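Local structure of putative alkaline phosphatase (Pseudomonas fluorescens, 4F1V) at residues 97-102 with 225-230; 219-224 with 239-244; 317-322 with 343-348; 57-62 with 296-301. The protein binds phosphate with high affinity in the periplasm and probably hands it to the PstSACB ABC transporter for import into the cell. All coordinates share one frame; numbering follows the deposited sequence.

Interaction 1: residues 97-102 with 225-230; sequences IPFNKS and KVARVG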
loop_
_atom_site.group_PDB
_atom_site.type_symbol
_atom_site.label_atom_id
_atom_site.label_comp_id
_atom_site.label_asym_id
_atom_site.label_seq_id
_atom_site.Cartn_x
_atom_site.Cartn_y
_atom_site.Cartn_z
ATOM N N ILE A 97 2.270 2.079 -13.562
ATOM C CA ILE A 97 1.235 2.115 -14.586
ATOM C C ILE A 97 1.646 1.152 -15.725
ATOM O O ILE A 97 2.090 1.576 -16.800
ATOM C CB ILE A 97 1.008 3.556 -15.117
ATOM C CG1 ILE A 97 0.736 4.556 -13.975
ATOM C CG2 ILE A 97 -0.174 3.573 -16.112
ATOM C CD1 ILE A 97 -0.458 4.311 -13.113
ATOM N N PRO A 98 1.523 -0.174 -15.480
ATOM C CA PRO A 98 1.828 -1.142 -16.531
ATOM C C PRO A 98 0.680 -1.155 -17.571
ATOM O O PRO A 98 -0.465 -0.899 -17.260
ATOM C CB PRO A 98 1.960 -2.465 -15.783
ATOM C CG PRO A 98 0.959 -2.291 -14.635
ATOM C CD PRO A 98 1.094 -0.839 -14.240
ATOM N N PHE A 99 1.071 -1.548 -18.801
ATOM C CA PHE A 99 0.118 -1.623 -19.878
ATOM C C PHE A 99 0.525 -2.713 -20.875
ATOM O O PHE A 99 1.703 -3.088 -20.924
ATOM C CB PHE A 99 -0.061 -0.264 -20.591
ATOM C CG PHE A 99 1.208 0.245 -21.248
ATOM C CD1 PHE A 99 1.532 -0.088 -22.557
ATOM C CD2 PHE A 99 2.143 1.039 -20.544
ATOM C CE1 PHE A 99 2.706 0.322 -23.148
ATOM C CE2 PHE A 99 3.313 1.433 -21.121
ATOM C CZ PHE A 99 3.618 1.086 -22.432
ATOM N N ASN A 100 -0.438 -3.170 -21.658
ATOM C CA ASN A 100 -0.246 -4.166 -22.685
ATOM C C ASN A 100 -0.595 -3.576 -24.049
ATOM O O ASN A 100 -1.749 -3.606 -24.479
ATOM C CB ASN A 100 -1.148 -5.396 -22.372
ATOM C CG ASN A 100 -1.070 -6.423 -23.447
ATOM O OD1 ASN A 100 -0.055 -6.540 -24.132
ATOM N ND2 ASN A 100 -2.150 -7.158 -23.654
ATOM N N LYS A 101 0.413 -3.005 -24.718
ATOM C CA LYS A 101 0.263 -2.370 -26.033
ATOM C C LYS A 101 1.661 -2.290 -26.625
ATOM O O LYS A 101 2.480 -1.498 -26.153
ATOM C CB LYS A 101 -0.421 -0.990 -25.945
ATOM C CG LYS A 101 -0.738 -0.380 -27.295
ATOM C CD LYS A 101 -1.824 -1.086 -28.038
ATOM C CE LYS A 101 -2.181 -0.336 -29.321
ATOM N NZ LYS A 101 -3.246 -0.991 -30.093
ATOM N N SER A 102 1.975 -3.118 -27.623
ATOM C CA SER A 102 3.295 -3.243 -28.121
ATOM C C SER A 102 3.774 -1.956 -28.853
ATOM O O SER A 102 2.969 -1.104 -29.299
ATOM C CB SER A 102 3.440 -4.456 -29.032
ATOM O OG SER A 102 2.681 -4.217 -30.210
ATOM N N LYS A 225 6.338 -1.154 -21.757
ATOM C CA LYS A 225 5.517 -1.989 -20.862
ATOM C C LYS A 225 5.041 -1.310 -19.592
ATOM O O LYS A 225 3.978 -1.732 -19.050
ATOM C CB LYS A 225 6.349 -3.256 -20.452
ATOM C CG LYS A 225 6.731 -4.093 -21.660
ATOM C CD LYS A 225 7.537 -5.309 -21.290
ATOM C CE LYS A 225 7.721 -6.291 -22.421
ATOM N NZ LYS A 225 6.391 -6.931 -22.811
ATOM N N VAL A 226 5.777 -0.336 -19.075
ATOM C CA VAL A 226 5.457 0.353 -17.806
ATOM C C VAL A 226 5.613 1.838 -18.122
ATOM O O VAL A 226 6.730 2.285 -18.471
ATOM C CB VAL A 226 6.327 -0.126 -16.655
ATOM C CG1 VAL A 226 6.031 0.686 -15.378
ATOM C CG2 VAL A 226 6.158 -1.602 -16.382
ATOM N N ALA A 227 4.543 2.597 -18.039
ATOM C CA ALA A 227 4.605 3.968 -18.518
ATOM C C ALA A 227 5.498 4.837 -17.615
ATOM O O ALA A 227 5.450 4.739 -16.385
ATOM C CB ALA A 227 3.221 4.577 -18.568
ATOM N N ARG A 228 6.276 5.710 -18.255
ATOM C CA ARG A 228 6.797 6.849 -17.521
ATOM C C ARG A 228 5.627 7.764 -17.135
ATOM O O ARG A 228 4.607 7.776 -17.811
ATOM C CB ARG A 228 7.844 7.591 -18.362
ATOM C CG ARG A 228 9.084 6.743 -18.698
ATOM C CD ARG A 228 9.892 7.346 -19.858
ATOM N NE ARG A 228 11.012 6.481 -20.172
ATOM C CZ ARG A 228 11.746 6.645 -21.288
ATOM N NH1 ARG A 228 11.478 7.687 -22.097
ATOM N NH2 ARG A 228 12.746 5.790 -21.509
ATOM N N VAL A 229 5.818 8.555 -16.047
ATOM C CA VAL A 229 4.856 9.566 -15.669
ATOM C C VAL A 229 5.602 10.851 -15.361
ATOM O O VAL A 229 6.624 10.840 -14.683
ATOM C CB VAL A 229 3.964 9.129 -14.450
ATOM C CG1 VAL A 229 2.984 10.214 -14.089
ATOM C CG2 VAL A 229 3.253 7.819 -14.744
ATOM N N GLY A 230 5.037 11.965 -15.892
ATOM C CA GLY A 230 5.586 13.289 -15.615
ATOM C C GLY A 230 5.975 14.108 -16.845
ATOM O O GLY A 230 6.503 15.194 -16.710
HETATM O O HOH W 1 4.473 3.744 -14.043
#

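Interaction 2: residues 219-224 with 239-244; sequences GLDDAT and GVSPAA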
loop_
_atom_site.group_PDB
_atom_site.type_symbol
_atom_site.label_atom_id
_atom_site.label_comp_id
_atom_site.label_asym_id
_atom_site.label_seq_id
_atom_site.Cartn_x
_atom_site.Cartn_y
_atom_site.Cartn_z
ATOM N N GLY A 219 12.491 -4.252 -15.505
ATOM C CA GLY A 219 11.338 -4.046 -16.276
ATOM C C GLY A 219 10.498 -2.820 -15.964
ATOM O O GLY A 219 9.739 -2.319 -16.799
ATOM N N LEU A 220 10.638 -2.300 -14.763
ATOM C CA LEU A 220 9.984 -1.027 -14.433
ATOM C C LEU A 220 10.491 0.124 -15.287
ATOM O O LEU A 220 9.790 1.138 -15.433
ATOM C CB LEU A 220 10.140 -0.690 -12.929
ATOM C CG LEU A 220 9.433 -1.687 -11.966
ATOM C CD1 LEU A 220 9.718 -1.319 -10.524
ATOM C CD2 LEU A 220 7.955 -1.752 -12.200
ATOM N N ASP A 221 11.695 0.027 -15.825
ATOM C CA ASP A 221 12.303 1.036 -16.687
ATOM C C ASP A 221 12.017 0.823 -18.160
ATOM O O ASP A 221 12.444 1.638 -19.000
ATOM C CB ASP A 221 13.802 1.075 -16.509
ATOM C CG ASP A 221 14.207 1.560 -15.131
ATOM O OD1 ASP A 221 13.661 2.557 -14.624
ATOM O OD2 ASP A 221 15.117 0.904 -14.552
ATOM N N ASP A 222 11.279 -0.224 -18.510
ATOM C CA ASP A 222 10.920 -0.493 -19.921
ATOM C C ASP A 222 9.620 0.208 -20.265
ATOM O O ASP A 222 8.538 -0.284 -19.915
ATOM C CB ASP A 222 10.818 -1.986 -20.136
ATOM C CG ASP A 222 10.531 -2.363 -21.594
ATOM O OD1 ASP A 222 10.251 -1.452 -22.398
ATOM O OD2 ASP A 222 10.651 -3.552 -21.907
ATOM N N ALA A 223 9.740 1.396 -20.887
ATOM C CA ALA A 223 8.569 2.239 -21.190
ATOM C C ALA A 223 7.707 1.739 -22.380
ATOM O O ALA A 223 6.775 2.408 -22.754
ATOM C CB ALA A 223 8.982 3.670 -21.393
ATOM N N THR A 224 8.045 0.557 -22.923
ATOM C CA THR A 224 7.198 -0.153 -23.836
ATOM C C THR A 224 6.145 -1.012 -23.096
ATOM O O THR A 224 5.301 -1.603 -23.735
ATOM C CB THR A 224 7.953 -0.968 -24.873
ATOM O OG1 THR A 224 8.410 -2.181 -24.286
ATOM C CG2 THR A 224 9.036 -0.163 -25.517
ATOM N N GLY A 239 8.979 12.351 -18.542
ATOM C CA GLY A 239 8.655 11.710 -17.274
ATOM C C GLY A 239 9.701 10.671 -16.890
ATOM O O GLY A 239 10.690 10.505 -17.598
ATOM N N VAL A 240 9.533 9.958 -15.787
ATOM C CA VAL A 240 10.483 8.919 -15.374
ATOM C C VAL A 240 9.607 7.711 -14.966
ATOM O O VAL A 240 8.388 7.723 -14.864
ATOM C CB VAL A 240 11.442 9.373 -14.214
ATOM C CG1 VAL A 240 12.172 10.676 -14.613
ATOM C CG2 VAL A 240 10.560 9.599 -12.938
ATOM N N SER A 241 10.400 6.680 -14.682
ATOM C CA SER A 241 9.831 5.370 -14.346
ATOM C C SER A 241 9.470 5.225 -12.849
ATOM O O SER A 241 9.975 5.981 -12.014
ATOM C CB SER A 241 10.818 4.247 -14.683
ATOM O OG SER A 241 11.772 4.209 -13.625
ATOM N N PRO A 242 8.678 4.206 -12.493
ATOM C CA PRO A 242 8.290 3.982 -11.090
ATOM C C PRO A 242 9.274 3.118 -10.328
ATOM O O PRO A 242 8.952 2.571 -9.260
ATOM C CB PRO A 242 6.936 3.271 -11.236
ATOM C CG PRO A 242 7.081 2.450 -12.507
ATOM C CD PRO A 242 7.846 3.404 -13.446
ATOM N N ALA A 243 10.505 2.995 -10.816
ATOM C CA ALA A 243 11.558 2.334 -10.038
ATOM C C ALA A 243 11.650 2.939 -8.648
ATOM O O ALA A 243 11.476 4.147 -8.469
ATOM C CB ALA A 243 12.860 2.438 -10.763
ATOM N N ALA A 244 11.959 2.122 -7.656
ATOM C CA ALA A 244 12.076 2.604 -6.273
ATOM C C ALA A 244 13.034 3.748 -6.133
ATOM O O ALA A 244 12.791 4.669 -5.338
ATOM C CB ALA A 244 12.449 1.422 -5.347
#

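Interaction 3: residues 317-322 with 343-348; sequences KHYGAS and ATVRAS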
loop_
_atom_site.group_PDB
_atom_site.type_symbol
_atom_site.label_atom_id
_atom_site.label_comp_id
_atom_site.label_asym_id
_atom_site.label_seq_id
_atom_site.Cartn_x
_atom_site.Cartn_y
_atom_site.Cartn_z
ATOM N N LYS A 317 13.393 -7.188 14.151
ATOM C CA LYS A 317 13.967 -7.360 12.809
ATOM C C LYS A 317 13.533 -6.284 11.815
ATOM O O LYS A 317 14.372 -5.629 11.169
ATOM C CB LYS A 317 13.692 -8.776 12.296
ATOM C CG LYS A 317 14.372 -8.998 10.956
ATOM C CD LYS A 317 14.464 -10.400 10.508
ATOM C CE LYS A 317 15.525 -10.658 9.447
ATOM N NZ LYS A 317 15.505 -12.096 9.073
ATOM N N HIS A 318 12.225 -6.138 11.640
ATOM C CA HIS A 318 11.701 -5.277 10.585
ATOM C C HIS A 318 12.055 -3.831 10.775
ATOM O O HIS A 318 12.157 -3.054 9.798
ATOM C CB HIS A 318 10.174 -5.483 10.487
ATOM C CG HIS A 318 9.614 -5.129 9.125
ATOM N ND1 HIS A 318 10.028 -5.763 7.989
ATOM C CD2 HIS A 318 8.672 -4.191 8.795
ATOM C CE1 HIS A 318 9.335 -5.266 6.990
ATOM N NE2 HIS A 318 8.489 -4.306 7.421
ATOM N N TYR A 319 12.231 -3.406 12.043
ATOM C CA TYR A 319 12.617 -2.053 12.386
ATOM C C TYR A 319 13.981 -1.974 13.010
ATOM O O TYR A 319 14.324 -0.996 13.666
ATOM C CB TYR A 319 11.531 -1.382 13.273
ATOM C CG TYR A 319 10.195 -1.370 12.571
ATOM C CD1 TYR A 319 9.229 -2.334 12.848
ATOM C CD2 TYR A 319 9.892 -0.452 11.566
ATOM C CE1 TYR A 319 7.994 -2.366 12.168
ATOM C CE2 TYR A 319 8.704 -0.445 10.890
ATOM C CZ TYR A 319 7.746 -1.425 11.177
ATOM O OH TYR A 319 6.590 -1.478 10.496
ATOM N N GLY A 320 14.810 -2.991 12.792
ATOM C CA GLY A 320 16.167 -2.967 13.374
ATOM C C GLY A 320 17.146 -2.103 12.616
ATOM O O GLY A 320 17.059 -1.958 11.402
ATOM N N ALA A 321 18.096 -1.559 13.401
ATOM C CA ALA A 321 19.225 -0.911 12.777
ATOM C C ALA A 321 20.095 -1.855 12.015
ATOM O O ALA A 321 20.644 -1.515 10.966
ATOM C CB ALA A 321 20.034 -0.102 13.817
ATOM N N SER A 322 20.291 -3.051 12.511
ATOM C CA SER A 322 21.108 -4.098 11.930
ATOM C C SER A 322 20.263 -5.374 11.834
ATOM O O SER A 322 19.207 -5.473 12.457
ATOM C CB SER A 322 22.289 -4.482 12.849
ATOM O OG SER A 322 23.334 -3.566 12.938
ATOM N N ALA A 343 13.915 4.115 14.334
ATOM C CA ALA A 343 14.122 4.398 15.752
ATOM C C ALA A 343 12.860 4.868 16.446
ATOM O O ALA A 343 12.615 4.516 17.606
ATOM C CB ALA A 343 15.251 5.412 15.905
ATOM N N THR A 344 12.059 5.651 15.735
ATOM C CA THR A 344 10.771 6.137 16.280
ATOM C C THR A 344 9.830 4.989 16.487
ATOM O O THR A 344 9.132 4.891 17.543
ATOM C CB THR A 344 10.229 7.226 15.366
ATOM O OG1 THR A 344 11.120 8.323 15.271
ATOM C CG2 THR A 344 8.904 7.763 15.849
ATOM N N VAL A 345 9.682 4.090 15.522
ATOM C CA VAL A 345 8.848 2.895 15.703
ATOM C C VAL A 345 9.324 2.094 16.924
ATOM O O VAL A 345 8.486 1.663 17.747
ATOM C CB VAL A 345 8.854 2.057 14.400
ATOM C CG1 VAL A 345 8.111 0.740 14.635
ATOM C CG2 VAL A 345 8.191 2.849 13.254
ATOM N N ARG A 346 10.628 1.827 17.029
ATOM C CA ARG A 346 11.071 1.039 18.158
ATOM C C ARG A 346 10.806 1.706 19.510
ATOM O O ARG A 346 10.442 1.068 20.491
ATOM C CB ARG A 346 12.601 0.741 18.061
ATOM C CG ARG A 346 13.024 -0.088 16.860
ATOM C CD ARG A 346 14.395 -0.688 16.983
ATOM N NE ARG A 346 15.371 0.304 17.302
ATOM C CZ ARG A 346 16.029 1.051 16.394
ATOM N NH1 ARG A 346 16.915 2.027 16.794
ATOM N NH2 ARG A 346 15.827 0.902 15.089
ATOM N N ALA A 347 11.007 3.036 19.545
ATOM C CA ALA A 347 10.872 3.753 20.821
ATOM C C ALA A 347 9.454 3.651 21.371
ATOM O O ALA A 347 9.259 3.597 22.608
ATOM C CB ALA A 347 11.262 5.216 20.669
ATOM N N SER A 348 8.471 3.637 20.510
ATOM C CA SER A 348 7.076 3.493 20.961
ATOM C C SER A 348 6.662 2.036 21.202
ATOM O O SER A 348 6.030 1.717 22.218
ATOM C CB SER A 348 6.083 4.147 19.972
ATOM O OG SER A 348 6.155 5.555 19.999
#

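Interaction 4: residues 57-62 with 296-301; sequences VHWAGS and LIFSQC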
loop_
_atom_site.group_PDB
_atom_site.type_symbol
_atom_site.label_atom_id
_atom_site.label_comp_id
_atom_site.label_asym_id
_atom_site.label_seq_id
_atom_site.Cartn_x
_atom_site.Cartn_y
_atom_site.Cartn_z
ATOM N N VAL A 57 -6.689 -14.442 14.073
ATOM C CA VAL A 57 -5.938 -13.480 13.273
ATOM C C VAL A 57 -5.085 -12.653 14.241
ATOM O O VAL A 57 -5.614 -12.122 15.221
ATOM C CB VAL A 57 -6.864 -12.553 12.487
ATOM C CG1 VAL A 57 -6.086 -11.437 11.777
ATOM C CG2 VAL A 57 -7.678 -13.351 11.488
ATOM N N HIS A 58 -3.790 -12.533 13.961
ATOM C CA HIS A 58 -2.898 -11.801 14.837
ATOM C C HIS A 58 -2.437 -10.471 14.284
ATOM O O HIS A 58 -2.065 -9.584 15.068
ATOM C CB HIS A 58 -1.694 -12.697 15.191
ATOM C CG HIS A 58 -2.112 -13.974 15.846
ATOM N ND1 HIS A 58 -2.337 -15.108 15.146
ATOM C CD2 HIS A 58 -2.467 -14.206 17.145
ATOM C CE1 HIS A 58 -2.765 -16.018 15.991
ATOM N NE2 HIS A 58 -2.931 -15.500 17.191
ATOM N N TRP A 59 -2.398 -10.314 12.948
ATOM C CA TRP A 59 -1.887 -9.067 12.343
ATOM C C TRP A 59 -2.424 -9.009 10.901
ATOM O O TRP A 59 -2.853 -10.005 10.335
ATOM C CB TRP A 59 -0.379 -8.984 12.380
ATOM C CG TRP A 59 0.420 -9.882 11.518
ATOM C CD1 TRP A 59 0.713 -11.203 11.738
ATOM C CD2 TRP A 59 1.075 -9.558 10.271
ATOM N NE1 TRP A 59 1.516 -11.705 10.722
ATOM C CE2 TRP A 59 1.751 -10.702 9.816
ATOM C CE3 TRP A 59 1.136 -8.376 9.499
ATOM C CZ2 TRP A 59 2.527 -10.704 8.632
ATOM C CZ3 TRP A 59 1.892 -8.353 8.327
ATOM C CH2 TRP A 59 2.597 -9.517 7.910
ATOM N N ALA A 60 -2.318 -7.801 10.321
ATOM C CA ALA A 60 -2.662 -7.610 8.905
ATOM C C ALA A 60 -1.657 -6.672 8.218
ATOM O O ALA A 60 -1.123 -5.755 8.818
ATOM C CB ALA A 60 -4.046 -7.075 8.723
ATOM N N GLY A 61 -1.469 -6.918 6.922
ATOM C CA GLY A 61 -0.881 -5.925 6.026
ATOM C C GLY A 61 -1.986 -5.124 5.350
ATOM O O GLY A 61 -2.969 -5.693 4.904
ATOM N N SER A 62 -1.821 -3.800 5.242
ATOM C CA SER A 62 -2.798 -2.969 4.576
ATOM C C SER A 62 -2.124 -1.741 3.969
ATOM O O SER A 62 -1.332 -1.088 4.652
ATOM C CB SER A 62 -3.868 -2.505 5.566
ATOM O OG SER A 62 -4.866 -1.803 4.858
ATOM N N LEU A 296 1.533 -2.037 8.544
ATOM C CA LEU A 296 1.233 -3.200 9.426
ATOM C C LEU A 296 0.154 -2.787 10.435
ATOM O O LEU A 296 0.131 -1.643 10.913
ATOM C CB LEU A 296 2.469 -3.563 10.246
ATOM C CG LEU A 296 3.797 -3.827 9.512
ATOM C CD1 LEU A 296 4.913 -4.184 10.486
ATOM C CD2 LEU A 296 3.646 -4.864 8.450
ATOM N N ILE A 297 -0.684 -3.750 10.809
ATOM C CA ILE A 297 -1.645 -3.601 11.887
ATOM C C ILE A 297 -1.465 -4.808 12.818
ATOM O O ILE A 297 -1.578 -5.959 12.390
ATOM C CB ILE A 297 -3.079 -3.556 11.362
ATOM C CG1 ILE A 297 -3.266 -2.375 10.378
ATOM C CG2 ILE A 297 -4.092 -3.438 12.527
ATOM C CD1 ILE A 297 -4.559 -2.500 9.556
ATOM N N PHE A 298 -1.129 -4.517 14.092
ATOM C CA PHE A 298 -0.877 -5.508 15.140
ATOM C C PHE A 298 -1.690 -5.116 16.396
ATOM O O PHE A 298 -2.246 -4.028 16.481
ATOM C CB PHE A 298 0.618 -5.573 15.493
ATOM C CG PHE A 298 1.467 -6.414 14.553
ATOM C CD1 PHE A 298 1.867 -5.952 13.301
ATOM C CD2 PHE A 298 1.815 -7.708 14.921
ATOM C CE1 PHE A 298 2.630 -6.771 12.451
ATOM C CE2 PHE A 298 2.542 -8.514 14.066
ATOM C CZ PHE A 298 2.957 -8.048 12.859
ATOM N N SER A 299 -1.689 -6.032 17.384
ATOM C CA SER A 299 -2.116 -5.666 18.756
ATOM C C SER A 299 -0.921 -5.297 19.597
ATOM O O SER A 299 0.160 -5.891 19.464
ATOM C CB SER A 299 -2.843 -6.884 19.354
ATOM O OG SER A 299 -3.415 -6.509 20.624
ATOM N N GLN A 300 -1.140 -4.372 20.540
ATOM C CA GLN A 300 -0.123 -4.149 21.565
ATOM C C GLN A 300 0.018 -5.382 22.486
ATOM O O GLN A 300 1.070 -5.627 23.030
ATOM C CB GLN A 300 -0.435 -2.942 22.412
ATOM C CG GLN A 300 0.643 -2.577 23.399
ATOM C CD GLN A 300 0.331 -1.377 24.274
ATOM O OE1 GLN A 300 -0.661 -0.652 24.078
ATOM N NE2 GLN A 300 1.207 -1.142 25.230
ATOM N N CYS A 301 -1.095 -6.119 22.677
ATOM C CA CYS A 301 -1.149 -7.146 23.713
ATOM C C CYS A 301 -1.702 -8.463 23.120
ATOM O O CYS A 301 -2.687 -8.467 22.338
ATOM C CB CYS A 301 -2.055 -6.733 24.883
ATOM S SG CYS A 301 -1.704 -5.104 25.593
#

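Interaction 1: residues 97-102 with 225-230
Pro98 and Val226 form a single backbone bridge, CA to CA 4.1 Å, between segments running in opposite directions, with one hydrogen bond on either side: Ala227 N to Ile97 O, 2.9 Å and almost straight at 177°, and Phe99 N to Lys225 O, also 2.9 Å. Proline suits the middle of the bridge because no N-H is needed from it there. Beyond Ala227 a water continues the pairing, accepting from Ile97 N at 2.8 Å and donating to Ala227 O at 2.7 Å. Phe99 holds CG between its backbone N and carbonyl carbon (chi1 62°), which folds the ring back against the facing segment. One face lies over the carbonyl carbon of Lys225, while CE2 at the rim comes within 3.5 Å of Ala227 N, near the ring plane. The side chains of Ile97 and Val229 cross at about a right angle, CG1 of Ile97 4.2 Å from CG2 of Val229. Replacing Phe99 with an alanine would probably uncover the Lys225-Ala227 backbone and leave Trp125 and Ile205 without their aromatic neighbour. The arrangement ties strand 99-100, at the margin of a small mixed sheet, to the chain entering strand 228-229, within one lobe of a Venus-flytrap binding protein.

Interaction 2: residues 219-224 with 239-244
Ser241 and Asp221 make the polar link of this contact: the hydroxyl OG of Ser241 donates to Asp221 OD1 at 2.7 Å, meeting that oxygen nearly head-on along its C-O bond. Two torsions bring the groups together. Asp221 sets CG beside its backbone N (chi1 -67°), while Ser241 keeps OG between its own N and carbonyl carbon (chi1 79°). The same OG accepts a weak bond from Ala243 N, 3.3 Å, so the serine stands between the carboxylate and, weakly, the backbone N two residues on; a short hydroxyl suits a place where Ser241 CB already lies close to Leu220 O. Beside this link the contacts are van der Waals. Leu220 lays CD1 4.1 Å from Ala243 CA and CD2 4.3 Å from Pro242 CG, and Leu220 O sits 3.6 Å from Pro242 CD; the proline ring fixes its own phi and offers CG and CD to Leu220.

What positions Leu220 and Asp221 is the turn they occupy, closed by Asp222 N to Gly219 O at 3.1 Å. Just after it, Asp222 OD1 takes both Thr224 N (3.0 Å) and Thr224 OG1 (2.7 Å) from one face of its carboxylate, which fixes that group's rotation. Further out, Ser94 OG bonds to Pro242 O and Asn246 ND2 to Ser241 O, while Tyr288 and Val226 pack on the Pro242 ring. The first segment is thus a type I beta turn that presents Leu220 and Asp221, at its corners, to residues 241-243, and an Asx turn continues the loop toward strand 228-229.

Interaction 3: residues 317-322 with 343-348
The side chain of Arg346 reaches from helix 339-349 to Tyr319 and from CG onward stays beside the carbonyl oxygen of that residue. Beyond CB, CG rests 4.1 Å from Tyr319 CB, and CD passes 3.3 Å from Tyr319 O. A bend at chi3 (-53°) turns the head back, with NE and CZ 4.0 and 3.8 Å from Tyr319 O, and NH2 donates to Tyr319 O at 2.8 Å with an angle of 161°. The oxygen lies in the guanidinium plane, and one face of that plane covers Ala343 CA. Tyr319 is the first residue past the end of helix 305-318, where a carbonyl is likely to welcome a positive partner; a long, flexible arginine can supply one from a separate helix. Next to it Val345 has CG1 anti to its backbone N (chi1 174°), which turns that methyl over the centre of the Tyr319 ring, 3.6 Å from the centroid, in a CH-pi contact. Gly320 follows the tyrosine, where a CB would collide with Ser322 O. The tyrosine ring meets Phe315. Helix 339-349 covers one face of it, while the phenol OH bonds to Pro89 O of strand 85-94 and touches Leu296 of strand 291-299.

Interaction 4: residues 57-62 with 296-301
Ile297 O takes a hydrogen bond from Ala60 N at 2.9 Å, in the carbonyl plane, and a CA-H...O contact from Trp59 CA at 3.1 Å. Ile297 N returns a bond to Ala60 O, again 2.9 Å, completing a hydrogen-bonded pair of antiparallel strands whose axes run at 162°. On the face that carries Trp59, Leu296 and Phe298, the two aromatic side chains lie side by side, and Phe315 stands edge-to-face to Phe298. Trp59 turns CG between its backbone N and carbonyl carbon (chi1 70°), which swings the indole alongside the Phe298 ring; Trp59 CB itself lies over the centre of that ring, 3.4 Å from the centroid. The five-membered ring is nearly parallel to that of Phe298, though slid well aside, and CZ3 reaches Leu296 CD2 at 3.9 Å. An alanine at Trp59 would probably open a gap beside Phe298 and Leu296 and take away Phe25's aromatic partner. On the other face Ile297 CD1 meets Ser62 CB at 4.0 Å. The backbone pair of Ala60 and Ile297 thus satisfies its own polar groups, mainly aromatic and aliphatic groups line the Trp59 side, and the strand runs on to Asp63 of the phosphate pocket.

In the fold
The contacts fall in two lobes. Interactions 1 and 2 lie together, centres about 8 Å apart, around strand 228-229 in one lobe; their segments alternate along the chain and touch, Val226 CG1 packing on Pro242 CG. Interactions 3 and 4 occupy the other lobe, about 16 Å apart between centres, and meet where Leu296 of strand 291-299 reaches Tyr319, just beyond helix 305-318. Centres of interactions 1 and 4 are about 34 Å apart. Since 57-62 precedes and 296-301 follows both contacts of the distant lobe, interaction 4 encloses them, whereas interaction 3 comes afterwards. Two contacts thus lie in each lobe, with phosphate held between by residues such as Asp63 and Arg142, consistent with a Venus-flytrap design.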